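Polyprenyl synthetase (Zymomonas mobilis subsp. mobilis, PDB 4KKM) probably condenses isopentenyl diphosphate with allylic diphosphates to build longer prenyl diphosphates, as a magnesium-dependent member of the FPP/GGPP synthase family. Local coordinates at residues B[272-275]-B[276-280]. Residues are numbered along the deposited sequence; the frame is centred on the assembly and turned at random.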
ATOM      1  N   ALA B 272     -19.920  21.646   2.226  1.00 41.76           N
ATOM      2  CA  ALA B 272     -19.180  22.832   2.632  1.00 37.84           C
ATOM      3  C   ALA B 272     -17.786  22.869   2.014  1.00 34.92           C
ATOM      4  O   ALA B 272     -17.105  21.848   1.929  1.00 31.98           O
ATOM      5  CB  ALA B 272     -19.088  22.905   4.148  1.00 36.60           C
ATOM      6  N   THR B 273     -17.366  24.058   1.592  1.00 33.36           N
ATOM      7  CA  THR B 273     -16.017  24.268   1.083  1.00 35.00           C
ATOM      8  C   THR B 273     -15.437  25.503   1.755  1.00 33.25           C
ATOM      9  O   THR B 273     -16.143  26.221   2.459  1.00 33.91           O
ATOM     10  CB  THR B 273     -16.015  24.529  -0.432  1.00 37.20           C
ATOM     11  OG1 THR B 273     -16.725  25.745  -0.704  1.00 36.15           O
ATOM     12  CG2 THR B 273     -16.674  23.381  -1.180  1.00 39.38           C
ATOM     13  N   PHE B 274     -14.155  25.761   1.532  1.00 31.01           N
ATOM     14  CA  PHE B 274     -13.559  26.982   2.059  1.00 31.08           C
ATOM     15  C   PHE B 274     -14.262  28.215   1.500  1.00 33.34           C
ATOM     16  O   PHE B 274     -14.428  29.219   2.195  1.00 32.95           O
ATOM     17  CB  PHE B 274     -12.054  27.022   1.787  1.00 29.89           C
ATOM     18  CG  PHE B 274     -11.278  26.051   2.622  1.00 30.31           C
ATOM     19  CD1 PHE B 274     -11.082  26.292   3.974  1.00 32.30           C
ATOM     20  CD2 PHE B 274     -10.752  24.895   2.066  1.00 28.41           C
ATOM     21  CE1 PHE B 274     -10.381  25.395   4.761  1.00 30.67           C
ATOM     22  CE2 PHE B 274     -10.043  23.999   2.846  1.00 28.52           C
ATOM     23  CZ  PHE B 274      -9.859  24.251   4.197  1.00 32.05           C
ATOM     24  N   LEU B 275     -14.708  28.120   0.251  1.00 33.39           N
ATOM     25  CA  LEU B 275     -15.393  29.237  -0.386  1.00 37.28           C
ATOM     26  C   LEU B 275     -16.761  29.477   0.238  1.00 41.20           C
ATOM     27  O   LEU B 275     -17.112  30.612   0.554  1.00 43.26           O
ATOM     28  CB  LEU B 275     -15.543  29.001  -1.889  1.00 41.00           C
ATOM     29  CG  LEU B 275     -16.417  30.050  -2.581  1.00 47.88           C
ATOM     30  CD1 LEU B 275     -15.758  31.424  -2.527  1.00 43.97           C
ATOM     31  CD2 LEU B 275     -16.714  29.645  -4.006  1.00 49.73           C
ATOM     32  N   SER B 276     -17.531  28.405   0.415  1.00 42.31           N
ATOM     33  CA  SER B 276     -18.871  28.528   0.977  1.00 45.12           C
ATOM     34  C   SER B 276     -18.820  29.053   2.406  1.00 47.89           C
ATOM     35  O   SER B 276     -19.668  29.844   2.812  1.00 48.30           O
ATOM     36  CB  SER B 276     -19.628  27.195   0.930  1.00 43.91           C
ATOM     37  OG  SER B 276     -19.013  26.213   1.749  1.00 43.17           O
ATOM     38  N   LEU B 277     -17.818  28.612   3.159  1.00 42.07           N
ATOM     39  CA  LEU B 277     -17.693  28.986   4.566  1.00 41.81           C
ATOM     40  C   LEU B 277     -17.072  30.366   4.779  1.00 45.31           C
ATOM     41  O   LEU B 277     -17.587  31.161   5.559  1.00 50.37           O
ATOM     42  CB  LEU B 277     -16.902  27.930   5.340  1.00 35.49           C
ATOM     43  CG  LEU B 277     -17.604  26.571   5.450  1.00 32.21           C
ATOM     44  CD1 LEU B 277     -16.727  25.569   6.188  1.00 35.01           C
ATOM     45  CD2 LEU B 277     -18.945  26.716   6.138  1.00 38.16           C
ATOM     46  N   LEU B 278     -15.971  30.650   4.089  1.00 38.35           N
ATOM     47  CA  LEU B 278     -15.258  31.913   4.286  1.00 38.31           C
ATOM     48  C   LEU B 278     -15.854  33.070   3.486  1.00 43.85           C
ATOM     49  O   LEU B 278     -15.727  34.236   3.868  1.00 43.24           O
ATOM     50  CB  LEU B 278     -13.782  31.761   3.913  1.00 39.21           C
ATOM     51  CG  LEU B 278     -12.921  30.737   4.659  1.00 41.14           C
ATOM     52  CD1 LEU B 278     -11.526  30.682   4.047  1.00 40.73           C
ATOM     53  CD2 LEU B 278     -12.844  31.044   6.147  1.00 39.90           C
ATOM     54  N   GLY B 279     -16.487  32.749   2.367  1.00 46.21           N
ATOM     55  CA  GLY B 279     -16.955  33.773   1.451  1.00 46.86           C
ATOM     56  C   GLY B 279     -15.838  34.127   0.488  1.00 42.53           C
ATOM     57  O   GLY B 279     -14.666  33.888   0.778  1.00 37.09           O
ATOM     58  N   LEU B 280     -16.204  34.696  -0.656  1.00 47.37           N
ATOM     59  CA  LEU B 280     -15.254  34.979  -1.733  1.00 45.17           C
ATOM     60  C   LEU B 280     -14.051  35.822  -1.314  1.00 43.77           C
ATOM     61  O   LEU B 280     -12.912  35.426  -1.540  1.00 40.71           O
ATOM     62  CB  LEU B 280     -15.961  35.654  -2.912  1.00 48.98           C
ATOM     63  CG  LEU B 280     -15.071  36.007  -4.104  1.00 49.38           C
ATOM     64  CD1 LEU B 280     -14.455  34.748  -4.702  1.00 49.19           C
ATOM     65  CD2 LEU B 280     -15.857  36.793  -5.148  1.00 48.86           C
TER
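Ser276 and Thr273 meet through reciprocal hydrogen bonds that satisfy the definition of a capping box. Ser276 OG accepts from Thr273 N at 2.7 Å, almost straight at 176°. Thr273 OG1 accepts from Ser276 N at 3.0 Å, again nearly straight. Both hydroxyls sit between their own backbone N and carbonyl carbon, which brings each oxygen round to the other residue's amide. Thr273 is thus the N-cap of the short surface helix 274-278, and Phe274 N donates a hydrogen bond to Asp248 OD2 of helix 226-253. The Phe274 side chain packs against helices 226-253 and 196-206 of the all-helical isoprenoid synthase fold, away from the calcium-binding aspartates.

From the first turn, Leu275 reaches the far end of the helix through its carbonyl O and CD1. Methyl CD1 comes to 3.7 Å from Leu280 CA. The carbonyl O receives Gly279 N at 2.9 Å, a bent bond of 139°. Gly279, with positive phi, ends this helix and is the N-cap of helix 280-296.

The capping box engages two amides that no preceding turn can serve, consistent with a well-defined helix start; at the exit, a backbone bond to Gly279 accompanies apolar packing of Leu275 on Leu280.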